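Local coordinates for protein BauA (Acinetobacter baumannii, PDB 6H7F) that probably serves as a TonB-dependent outer-membrane receptor that imports the iron-loaded siderophore acinetobactin, at residues Gly309-Glu314 with Val343-Ala348; Trp365-Thr370 with Phe423-Thr428; Gln376-Tyr381 with Phe412-Thr417; Lys461-Pro466 with Pro507-Gln512. One frame throughout, in Å; residues are numbered along the deposited sequence.

Contact 1: residues Gly309-Glu314 with Val343-Ala348. With C8E ((hydroxyethyloxy)tri(ethyloxy)octane), chain H.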
# COMPACT_ATOMS: atom_id res chain seq x y z
N GLY A 309 9.86 -46.16 11.15
CA GLY A 309 10.16 -45.21 10.11
C GLY A 309 11.62 -44.86 10.06
O GLY A 309 12.40 -45.17 11.00
N GLN A 310 12.00 -44.19 8.96
CA GLN A 310 13.30 -43.59 8.79
C GLN A 310 13.22 -42.34 7.90
O GLN A 310 12.24 -42.12 7.18
CB GLN A 310 14.29 -44.59 8.21
CG GLN A 310 13.73 -45.47 7.11
CD GLN A 310 14.72 -46.55 6.76
OE1 GLN A 310 15.11 -47.36 7.60
NE2 GLN A 310 15.18 -46.53 5.52
N SER A 311 14.27 -41.52 7.99
CA SER A 311 14.37 -40.29 7.23
C SER A 311 15.85 -39.94 7.06
O SER A 311 16.68 -40.40 7.83
CB SER A 311 13.63 -39.15 7.90
OG SER A 311 14.30 -38.76 9.10
N THR A 312 16.13 -39.13 6.05
CA THR A 312 17.42 -38.54 5.84
C THR A 312 17.23 -37.03 5.65
O THR A 312 16.23 -36.58 5.09
CB THR A 312 18.14 -39.17 4.63
OG1 THR A 312 17.33 -38.97 3.47
CG2 THR A 312 18.42 -40.64 4.82
N THR A 313 18.22 -36.28 6.13
CA THR A 313 18.31 -34.87 5.98
C THR A 313 19.68 -34.55 5.40
O THR A 313 20.70 -35.04 5.91
CB THR A 313 18.11 -34.18 7.34
OG1 THR A 313 16.76 -34.38 7.73
CG2 THR A 313 18.41 -32.70 7.30
N GLU A 314 19.70 -33.75 4.32
CA GLU A 314 20.90 -33.06 3.84
C GLU A 314 20.70 -31.55 3.94
O GLU A 314 19.83 -30.99 3.27
CB GLU A 314 21.23 -33.47 2.40
CG GLU A 314 21.36 -34.98 2.20
CD GLU A 314 21.45 -35.44 0.75
OE1 GLU A 314 21.57 -34.58 -0.15
OE2 GLU A 314 21.38 -36.64 0.52
N VAL A 343 22.28 -36.52 7.95
CA VAL A 343 21.85 -37.28 9.07
C VAL A 343 20.88 -38.36 8.59
O VAL A 343 20.03 -38.11 7.75
CB VAL A 343 21.30 -36.37 10.20
CG1 VAL A 343 20.53 -35.19 9.68
CG2 VAL A 343 20.48 -37.15 11.22
N ASP A 344 21.14 -39.60 9.04
CA ASP A 344 20.30 -40.79 8.80
C ASP A 344 19.62 -41.17 10.11
O ASP A 344 20.30 -41.44 11.12
CB ASP A 344 21.11 -41.99 8.29
CG ASP A 344 21.59 -41.88 6.86
OD1 ASP A 344 20.79 -41.45 6.01
OD2 ASP A 344 22.77 -42.23 6.60
N LYS A 345 18.30 -41.26 10.07
CA LYS A 345 17.48 -41.43 11.25
C LYS A 345 16.66 -42.72 11.13
O LYS A 345 16.16 -43.04 10.05
CB LYS A 345 16.55 -40.21 11.43
CG LYS A 345 17.26 -38.92 11.81
CD LYS A 345 16.48 -37.65 11.48
CE LYS A 345 16.77 -37.13 10.09
NZ LYS A 345 15.61 -36.40 9.53
N LYS A 346 16.48 -43.41 12.26
CA LYS A 346 15.52 -44.51 12.38
C LYS A 346 14.76 -44.36 13.69
O LYS A 346 15.32 -43.95 14.70
CB LYS A 346 16.23 -45.87 12.41
CG LYS A 346 16.99 -46.29 11.16
CD LYS A 346 17.89 -47.50 11.43
CE LYS A 346 18.42 -48.16 10.18
NZ LYS A 346 19.26 -47.23 9.38
N SER A 347 13.49 -44.78 13.67
CA SER A 347 12.56 -44.51 14.74
C SER A 347 11.55 -45.66 14.84
O SER A 347 11.09 -46.15 13.84
CB SER A 347 11.86 -43.20 14.48
OG SER A 347 11.19 -42.77 15.63
N ALA A 348 11.18 -46.04 16.06
CA ALA A 348 10.19 -47.10 16.26
C ALA A 348 9.41 -46.84 17.54
O ALA A 348 9.93 -46.25 18.48
CB ALA A 348 10.86 -48.45 16.30
C1 C8E H . 7.66 -40.82 -2.39
C2 C8E H . 9.15 -40.57 -2.27
C3 C8E H . 9.87 -41.79 -1.69
C4 C8E H . 11.11 -41.43 -0.86
C5 C8E H . 11.19 -42.26 0.43
C6 C8E H . 12.64 -42.46 0.91
C7 C8E H . 12.72 -43.13 2.30
C8 C8E H . 13.86 -42.54 3.16
O9 C8E H . 14.64 -43.58 3.76
C10 C8E H . 16.03 -43.25 3.94
C11 C8E H . 16.97 -44.44 3.70

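Contact 2: residues Trp365-Thr370 with Phe423-Thr428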
# COMPACT_ATOMS: atom_id res chain seq x y z
N TRP A 365 -5.53 -48.71 29.34
CA TRP A 365 -4.11 -48.73 29.65
C TRP A 365 -3.32 -48.87 28.36
O TRP A 365 -3.84 -49.33 27.34
CB TRP A 365 -3.76 -49.86 30.63
CG TRP A 365 -4.08 -51.24 30.12
CD1 TRP A 365 -5.24 -51.92 30.30
CD2 TRP A 365 -3.24 -52.09 29.32
NE1 TRP A 365 -5.18 -53.14 29.67
CE2 TRP A 365 -3.97 -53.27 29.06
CE3 TRP A 365 -1.95 -51.98 28.79
CZ2 TRP A 365 -3.46 -54.32 28.30
CZ3 TRP A 365 -1.44 -53.02 28.04
CH2 TRP A 365 -2.18 -54.18 27.80
N VAL A 366 -2.04 -48.51 28.44
CA VAL A 366 -1.12 -48.70 27.35
C VAL A 366 0.27 -49.00 27.93
O VAL A 366 0.64 -48.48 28.99
CB VAL A 366 -1.11 -47.47 26.42
CG1 VAL A 366 -0.92 -46.18 27.19
CG2 VAL A 366 -0.08 -47.59 25.31
N ALA A 367 1.02 -49.83 27.22
CA ALA A 367 2.43 -50.04 27.48
C ALA A 367 3.19 -50.01 26.16
O ALA A 367 2.76 -50.65 25.20
CB ALA A 367 2.62 -51.35 28.19
N ASN A 368 4.31 -49.27 26.11
CA ASN A 368 5.02 -49.10 24.84
C ASN A 368 6.52 -49.02 25.07
O ASN A 368 7.01 -48.78 26.18
CB ASN A 368 4.46 -47.92 24.03
CG ASN A 368 5.07 -46.57 24.38
OD1 ASN A 368 5.39 -46.29 25.54
ND2 ASN A 368 5.19 -45.70 23.38
N ALA A 369 7.25 -49.27 23.98
CA ALA A 369 8.68 -49.11 23.90
C ALA A 369 8.99 -48.25 22.67
O ALA A 369 8.39 -48.45 21.62
CB ALA A 369 9.35 -50.46 23.80
N THR A 370 9.94 -47.33 22.81
CA THR A 370 10.35 -46.47 21.69
C THR A 370 11.87 -46.56 21.51
O THR A 370 12.62 -46.79 22.48
CB THR A 370 9.91 -45.02 21.87
OG1 THR A 370 10.68 -44.44 22.93
CG2 THR A 370 8.43 -44.86 22.16
N PHE A 423 10.64 -46.94 27.80
CA PHE A 423 9.57 -47.87 28.10
C PHE A 423 8.54 -47.14 28.98
O PHE A 423 8.91 -46.53 29.98
CB PHE A 423 10.16 -49.14 28.73
CG PHE A 423 9.18 -50.01 29.48
CD1 PHE A 423 8.26 -50.80 28.80
CD2 PHE A 423 9.19 -50.07 30.87
CE1 PHE A 423 7.36 -51.60 29.48
CE2 PHE A 423 8.29 -50.87 31.55
CZ PHE A 423 7.38 -51.64 30.86
N GLY A 424 7.28 -47.13 28.54
CA GLY A 424 6.22 -46.38 29.20
C GLY A 424 5.01 -47.25 29.57
O GLY A 424 4.63 -48.17 28.84
N LEU A 425 4.38 -46.89 30.69
CA LEU A 425 3.12 -47.47 31.16
C LEU A 425 2.18 -46.34 31.58
O LEU A 425 2.60 -45.41 32.27
CB LEU A 425 3.40 -48.38 32.36
CG LEU A 425 4.36 -49.53 32.11
CD1 LEU A 425 4.90 -50.07 33.43
CD2 LEU A 425 3.69 -50.64 31.30
N ALA A 426 0.92 -46.44 31.18
CA ALA A 426 -0.08 -45.55 31.71
C ALA A 426 -1.42 -46.27 31.78
O ALA A 426 -1.69 -47.17 30.99
CB ALA A 426 -0.18 -44.31 30.84
N ASP A 427 -2.25 -45.81 32.72
CA ASP A 427 -3.61 -46.25 32.88
C ASP A 427 -4.48 -45.02 33.09
O ASP A 427 -4.11 -44.11 33.84
CB ASP A 427 -3.73 -47.24 34.04
CG ASP A 427 -5.08 -47.94 34.16
OD1 ASP A 427 -5.83 -47.97 33.16
OD2 ASP A 427 -5.37 -48.47 35.25
N THR A 428 -5.63 -44.99 32.42
CA THR A 428 -6.68 -44.04 32.70
C THR A 428 -7.83 -44.78 33.39
O THR A 428 -8.42 -45.70 32.80
CB THR A 428 -7.11 -43.30 31.43
OG1 THR A 428 -5.96 -42.59 30.95
CG2 THR A 428 -8.26 -42.35 31.64

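Contact 3: residues Gln376-Tyr381 with Phe412-Thr417. With FV8 ((4~{S},5~{R})-2-[2,3-bis(oxidanyl)phenyl]-~{N}-[2-(1~{H}-imidazol-4-yl)ethyl]-5-methyl-~{N}-oxidanyl-4,5-dihydro-1,3-oxazole-4-carboxamide), chain E.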
# COMPACT_ATOMS: atom_id res chain seq x y z
N GLN A 376 25.29 -39.06 11.80
CA GLN A 376 25.42 -37.75 11.25
C GLN A 376 26.89 -37.48 10.90
O GLN A 376 27.78 -37.83 11.66
CB GLN A 376 24.85 -36.73 12.24
CG GLN A 376 24.87 -35.30 11.73
CD GLN A 376 24.03 -34.37 12.57
OE1 GLN A 376 22.94 -34.71 13.03
NE2 GLN A 376 24.55 -33.18 12.79
N ASP A 377 27.11 -36.81 9.75
CA ASP A 377 28.40 -36.17 9.43
C ASP A 377 28.22 -34.64 9.30
O ASP A 377 27.27 -34.14 8.65
CB ASP A 377 29.01 -36.76 8.16
CG ASP A 377 29.33 -38.24 8.27
OD1 ASP A 377 30.00 -38.63 9.25
OD2 ASP A 377 28.92 -39.00 7.37
N ASP A 378 29.15 -33.90 9.90
CA ASP A 378 29.18 -32.46 9.83
C ASP A 378 30.44 -32.03 9.07
O ASP A 378 31.54 -32.53 9.33
CB ASP A 378 29.15 -31.82 11.22
CG ASP A 378 27.76 -31.70 11.84
OD1 ASP A 378 27.15 -32.75 12.14
OD2 ASP A 378 27.31 -30.55 12.06
N TYR A 379 30.24 -31.09 8.14
CA TYR A 379 31.30 -30.38 7.42
C TYR A 379 31.08 -28.88 7.59
O TYR A 379 29.93 -28.43 7.55
CB TYR A 379 31.25 -30.70 5.92
CG TYR A 379 31.11 -32.16 5.56
CD1 TYR A 379 29.94 -32.85 5.80
CD2 TYR A 379 32.17 -32.85 4.97
CE1 TYR A 379 29.81 -34.19 5.48
CE2 TYR A 379 32.05 -34.18 4.64
CZ TYR A 379 30.87 -34.86 4.90
OH TYR A 379 30.76 -36.19 4.58
N GLY A 380 32.14 -28.10 7.74
CA GLY A 380 31.95 -26.68 7.92
C GLY A 380 33.24 -25.89 8.02
O GLY A 380 34.32 -26.43 8.24
N TYR A 381 33.08 -24.57 7.87
CA TYR A 381 34.07 -23.60 8.23
C TYR A 381 33.48 -22.66 9.29
O TYR A 381 32.41 -22.11 9.08
CB TYR A 381 34.46 -22.74 7.04
CG TYR A 381 35.24 -23.39 5.92
CD1 TYR A 381 36.55 -23.81 6.10
CD2 TYR A 381 34.70 -23.48 4.65
CE1 TYR A 381 37.28 -24.35 5.05
CE2 TYR A 381 35.41 -24.00 3.59
CZ TYR A 381 36.71 -24.45 3.79
OH TYR A 381 37.39 -24.95 2.72
N PHE A 412 35.30 -31.90 6.27
CA PHE A 412 34.75 -32.77 7.27
C PHE A 412 35.24 -32.33 8.65
O PHE A 412 36.41 -32.03 8.83
CB PHE A 412 35.14 -34.22 6.97
CG PHE A 412 34.76 -35.20 8.04
CD1 PHE A 412 33.44 -35.64 8.17
CD2 PHE A 412 35.72 -35.71 8.91
CE1 PHE A 412 33.10 -36.56 9.15
CE2 PHE A 412 35.37 -36.63 9.89
CZ PHE A 412 34.06 -37.04 10.02
N LEU A 413 34.32 -32.30 9.63
CA LEU A 413 34.61 -31.90 10.99
C LEU A 413 34.54 -33.12 11.93
O LEU A 413 35.46 -33.37 12.68
CB LEU A 413 33.62 -30.82 11.43
CG LEU A 413 33.73 -29.48 10.71
CD1 LEU A 413 32.60 -28.56 11.12
CD2 LEU A 413 35.08 -28.82 10.97
N PHE A 414 33.41 -33.84 11.91
CA PHE A 414 33.21 -34.92 12.87
C PHE A 414 31.97 -35.74 12.50
O PHE A 414 31.03 -35.25 11.86
CB PHE A 414 33.10 -34.38 14.29
CG PHE A 414 31.98 -33.41 14.54
CD1 PHE A 414 30.69 -33.86 14.77
CD2 PHE A 414 32.21 -32.04 14.56
CE1 PHE A 414 29.65 -32.96 14.99
CE2 PHE A 414 31.18 -31.14 14.78
CZ PHE A 414 29.90 -31.61 14.98
N HIS A 415 32.02 -37.02 12.90
CA HIS A 415 30.91 -37.95 12.89
C HIS A 415 30.29 -37.98 14.30
O HIS A 415 31.00 -37.91 15.30
CB HIS A 415 31.41 -39.34 12.44
CG HIS A 415 30.34 -40.38 12.34
ND1 HIS A 415 29.55 -40.52 11.20
CD2 HIS A 415 29.94 -41.33 13.20
CE1 HIS A 415 28.70 -41.51 11.39
NE2 HIS A 415 28.91 -42.02 12.61
N SER A 416 28.97 -38.08 14.37
CA SER A 416 28.28 -38.09 15.65
C SER A 416 27.07 -39.02 15.57
O SER A 416 26.59 -39.31 14.49
CB SER A 416 27.89 -36.68 16.06
OG SER A 416 26.88 -36.17 15.21
N THR A 417 26.60 -39.46 16.74
CA THR A 417 25.41 -40.31 16.85
C THR A 417 24.58 -39.86 18.06
O THR A 417 25.10 -39.25 18.98
CB THR A 417 25.76 -41.81 16.97
OG1 THR A 417 26.21 -42.08 18.30
CG2 THR A 417 26.84 -42.26 16.00
CAJ FV8 E . 23.49 -26.69 13.05
NAN FV8 E . 24.69 -27.18 13.35
CAI FV8 E . 25.54 -26.11 13.51
NAO FV8 E . 24.86 -24.93 13.31
CAT FV8 E . 23.61 -25.32 13.04
CAK FV8 E . 22.44 -24.40 12.75
CAL FV8 E . 22.61 -23.74 11.37
NAY FV8 E . 23.83 -22.95 11.38
OAE FV8 E . 24.23 -22.39 12.57
C FV8 E . 24.53 -22.72 10.29
O FV8 E . 24.19 -23.19 9.17
CA FV8 E . 25.72 -21.98 10.55
N FV8 E . 26.58 -22.73 11.52
CB FV8 E . 26.61 -21.83 9.33
CG2 FV8 E . 27.02 -20.36 9.08
OG1 FV8 E . 27.83 -22.52 9.66
CAR FV8 E . 27.77 -22.97 10.95
CAV FV8 E . 28.78 -23.70 11.49
CAH FV8 E . 29.91 -23.97 10.72
CAF FV8 E . 30.97 -24.73 11.25
CAG FV8 E . 30.89 -25.26 12.55
CAS FV8 E . 29.75 -25.00 13.31
OAC FV8 E . 29.58 -25.46 14.58
CAU FV8 E . 28.71 -24.24 12.76
OAD FV8 E . 27.62 -23.99 13.51
O HOH W 1 28.28 -35.02 12.98

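Contact 4: residues Lys461-Pro466 with Pro507-Gln512. With C8E ((hydroxyethyloxy)tri(ethyloxy)octane), chain M.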
# COMPACT_ATOMS: atom_id res chain seq x y z
N LYS A 461 22.78 -42.50 29.72
CA LYS A 461 22.18 -42.09 30.98
C LYS A 461 20.66 -42.24 30.89
O LYS A 461 20.10 -42.29 29.79
CB LYS A 461 22.56 -40.64 31.29
CG LYS A 461 24.03 -40.41 31.60
CD LYS A 461 24.46 -40.94 32.95
CE LYS A 461 25.96 -40.92 33.12
NZ LYS A 461 26.39 -41.57 34.38
N SER A 462 20.02 -42.27 32.05
CA SER A 462 18.63 -42.64 32.16
C SER A 462 17.93 -41.78 33.21
O SER A 462 18.54 -41.29 34.14
CB SER A 462 18.49 -44.10 32.51
OG SER A 462 18.88 -44.91 31.41
N ALA A 463 16.63 -41.63 33.04
CA ALA A 463 15.79 -41.03 34.02
C ALA A 463 14.40 -41.66 33.93
O ALA A 463 14.03 -42.24 32.90
CB ALA A 463 15.74 -39.54 33.81
N THR A 464 13.63 -41.49 35.00
CA THR A 464 12.28 -41.94 35.07
C THR A 464 11.38 -40.72 35.26
O THR A 464 11.61 -39.91 36.13
CB THR A 464 12.09 -42.95 36.21
OG1 THR A 464 12.94 -44.07 35.99
CG2 THR A 464 10.65 -43.42 36.33
N THR A 465 10.34 -40.62 34.42
CA THR A 465 9.50 -39.48 34.43
C THR A 465 8.06 -39.92 34.66
O THR A 465 7.50 -40.68 33.87
CB THR A 465 9.71 -38.66 33.14
OG1 THR A 465 8.91 -37.49 33.23
CG2 THR A 465 9.37 -39.43 31.89
N PRO A 466 7.41 -39.45 35.74
CA PRO A 466 6.00 -39.73 35.97
C PRO A 466 5.08 -38.67 35.35
O PRO A 466 5.55 -37.59 34.95
CB PRO A 466 5.92 -39.65 37.50
CG PRO A 466 6.87 -38.51 37.83
CD PRO A 466 8.00 -38.64 36.82
N PRO A 507 19.23 -37.22 31.95
CA PRO A 507 18.19 -36.39 31.35
C PRO A 507 17.57 -35.45 32.39
O PRO A 507 17.27 -35.87 33.49
CB PRO A 507 17.18 -37.41 30.81
CG PRO A 507 18.04 -38.62 30.50
CD PRO A 507 19.10 -38.63 31.58
N GLN A 508 17.43 -34.18 32.01
CA GLN A 508 17.06 -33.12 32.91
C GLN A 508 15.56 -32.87 32.80
O GLN A 508 15.01 -32.83 31.69
CB GLN A 508 17.84 -31.85 32.55
CG GLN A 508 19.34 -32.03 32.64
CD GLN A 508 19.79 -32.08 34.08
OE1 GLN A 508 19.72 -31.08 34.80
NE2 GLN A 508 20.23 -33.25 34.52
N LYS A 509 14.92 -32.68 33.96
CA LYS A 509 13.48 -32.69 34.06
C LYS A 509 12.93 -31.27 34.06
O LYS A 509 13.09 -30.53 35.03
CB LYS A 509 13.03 -33.45 35.32
CG LYS A 509 13.30 -34.94 35.28
CD LYS A 509 13.06 -35.64 36.59
CE LYS A 509 13.32 -37.13 36.50
NZ LYS A 509 12.68 -37.87 37.62
N THR A 510 12.24 -30.91 32.98
CA THR A 510 11.28 -29.83 33.00
C THR A 510 9.99 -30.34 33.65
O THR A 510 9.60 -31.47 33.40
CB THR A 510 11.03 -29.32 31.57
OG1 THR A 510 12.25 -28.77 31.06
CG2 THR A 510 9.95 -28.27 31.50
N LYS A 511 9.34 -29.50 34.47
CA LYS A 511 8.18 -29.91 35.30
C LYS A 511 7.05 -28.89 35.15
O LYS A 511 7.25 -27.70 35.35
CB LYS A 511 8.56 -29.99 36.79
CG LYS A 511 9.73 -30.91 37.11
CD LYS A 511 10.13 -30.95 38.58
CE LYS A 511 11.00 -32.15 38.91
NZ LYS A 511 11.56 -32.08 40.27
N GLN A 512 5.87 -29.39 34.79
CA GLN A 512 4.68 -28.58 34.60
C GLN A 512 3.61 -28.98 35.62
O GLN A 512 3.33 -30.16 35.83
CB GLN A 512 4.14 -28.78 33.19
CG GLN A 512 2.74 -28.23 32.97
CD GLN A 512 2.29 -28.40 31.53
OE1 GLN A 512 2.67 -27.63 30.65
NE2 GLN A 512 1.45 -29.39 31.28
C1 C8E M . 12.73 -39.41 41.53
C2 C8E M . 12.22 -40.17 40.31
C3 C8E M . 10.70 -40.02 40.13
C4 C8E M . 10.05 -41.33 39.70
C5 C8E M . 8.56 -41.34 40.04
C6 C8E M . 8.18 -42.48 40.99
C7 C8E M . 6.66 -42.56 41.13
C8 C8E M . 6.22 -43.59 42.17
O9 C8E M . 5.15 -44.38 41.63
O HOH W 2 14.78 -40.16 37.38

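Contact 1: residues Gly309-Glu314 with Val343-Ala348
K345 reaches S311 and T313 because its chain bends about the CG-CD bond (chi3 -89°). This turns NZ back toward the partner strand. S311 meets it with OG lodged between its backbone N and carbonyl carbon (chi1 70°). The two strands are neighbours in the antiparallel wall of the TonB-dependent receptor β-barrel. K345 NZ donates to S311 OG at 2.7 Å and to T313 OG1 at 2.9 Å. One ammonium thus spans two hydroxyls on the facing strand. Both hydroxyls have further partners. S311 OG is hydrogen-bonded to G123 O, and T313 OG1 to D287 OD1. The nearby carboxylate of D287 may help balance the lysine charge. S347 OG, on the same face, bonds to F122 O. F122 and G123 belong to the plug domain, so this face looks into the barrel.

Beneath these side chains runs a regular ladder. G309 with S347, S311 with K345 and T313 with V343 are hydrogen-bonded pairs. Q310 with K346 and T312 with D344 are the non-hydrogen-bonded pairs between them. T313 and V343 lie side by side, with T313 CB 3.5 Å from V343 CG1.

The face with Q310 and T312 is different. It meets a detergent molecule, as expected of the membrane side of a barrel. Q310 OE1 is held by Y308 OH. Its amide NE2 makes a weak hydrogen bond to the detergent ether O9 at 3.5 Å, and T312 CG2 lies 3.6 Å from detergent C10.

Contact 2: residues Trp365-Thr370 with Phe423-Thr428
A367 and L425 meet methyl to methyl on one face of the strand pair. L425 CD2 comes to 3.4 Å from A367 CB, tighter than usual van der Waals contact. CG of L425 stands anti to its carbonyl carbon (chi1 -59°), and the CD2 branch is the one that leans across.

W365 and D427 share this face, but their ends find their partners outside the pair. The indole of W365 leads away from the partner strand and packs on L302 and F352. Its CB stays behind, 3.8 Å from D427 OD1. The carboxylate of D427 turns toward W365, and its OD2 is hydrogen-bonded to H363 ND1. At the other end F423 places CD1 3.5 Å from N368 O. The ring meets this carbonyl obliquely.

The side chains of V366, N368 and A426 form the opposite face, with G424 adding only backbone. V366 CG1 approaches A426 CB at 4.2 Å, a loose apolar contact. The N368 amide bends toward G424, and OD1 lies 3.6 Å from G424 N. Its polar ends are satisfied by other strands: OD1 by R443 NH1 and ND2 by D349 OD1. Such paired bonds should fix the rotation of the amide. From a loop near the N-terminus, F51 packs on all three side chains and L52 on A426.

Four backbone hydrogen bonds join the strands. V366 N reaches A426 O at 2.9 Å, and G424 N reaches N368 O at the same length. Side chains alternate between a surface face (A367, A369, F423, L425) and a buried one (V366, N368, A426), as in an antiparallel ladder of a TonB-dependent receptor barrel.

Contact 3: residues Gln376-Tyr381 with Phe412-Thr417
A classic β bulge beside a siderophore pocket sets this contact: L413 and F414 both face D378. L413 N donates to D378 O at 2.8 Å, while F414 N makes a weak bond to the same oxygen. The extra residue turns the L413 side chain toward G380. L413 CD1 packs 3.4 Å from G380 N and also lies 4.0 Å from CAG of the catechol ring of the bound siderophore FV8. FV8 is hydrogen-bonded to Y315 OH and R256 NH1.

Within the bulge, the side chains of D378 and F414 lie side by side. D378 CB sits above the F414 ring face, 4.0 Å from the centroid. The carboxylate is nearly parallel to the ring, with 15° between the planes. Q376 NE2 donates to the syn lone pair of D378 OD1 at 2.7 Å, which helps hold that carboxylate in place. A water also meets D378 OD1, F414 O and S416 OG.

The bulge interrupts an antiparallel pair in the barrel wall, strands 361-381 and 412-431. The face with D377, Y379, F412 and H415 carries two more contacts. F412 turns its edge to the face of Y379, with centroids 5.7 Å apart and planes at 71°. CG of H415 lies opposite the backbone N (chi1 -178°), which carries the imidazole to D377. H415 ND1 donates to D377 OD1 at 2.8 Å. The oxygen lies in the imidazole plane, but the donor stands above the carboxylate plane.

Contact 4: residues Lys461-Pro466 with Pro507-Gln512
K509 NZ donates to T464 O at 2.7 Å, and the bond runs close to the line of the carbonyl. A water, 3.1 Å from NZ, accepts from K509 NZ and also from T464 N at 3.0 Å. Ammonium and water thus tie both backbone polar groups of T464. The two segments lie on barrel strands 461-473 and 508-520. These are not direct neighbours: strand 478-489 pairs with both. The lysine therefore spans an intervening strand of the barrel wall. Its chain is extended beyond CG (chi2 171°), which gives it the length to do so. On the way it touches E486 of that strand.

The rest is mainly van der Waals packing. P507 lies in the loop just before strand 508-520, and its ring packs along K461, S462 and A463. P507 CB sits 4.0 Å from A463 CB. P507 CD lies 3.7 Å from S462 O. V447 of strand 436-451 also touches this proline.

A detergent molecule lies against the same region. It approaches T464, P466 and K509, with T464 CG2 4.0 Å from detergent C4 and K509 NZ 3.6 Å from detergent C2.

How the contacts relate
All four contacts belong to the barrel wall. Contacts 2 and 3 join the same two strands, 361-381 and 412-431, with centres about 36 Å apart. Contact 3 is nested within the loop closed by contact 2. Contact 1 joins strands 302-318 and 331-358, the latter next to 361-381, and touches contacts 2 and 3: V343 meets Q376, and A348 meets T370. Contact 1 is mostly buried, contact 2 partly so, and contacts 3 and 4 are at the surface. Contacts 1 and 2 are regular ladders, contact 3 is bulged near the siderophore, and contact 4 has no ladder. A lysine grips hydroxyls facing the plug in contact 1, but a backbone carbonyl beside detergent in contact 4.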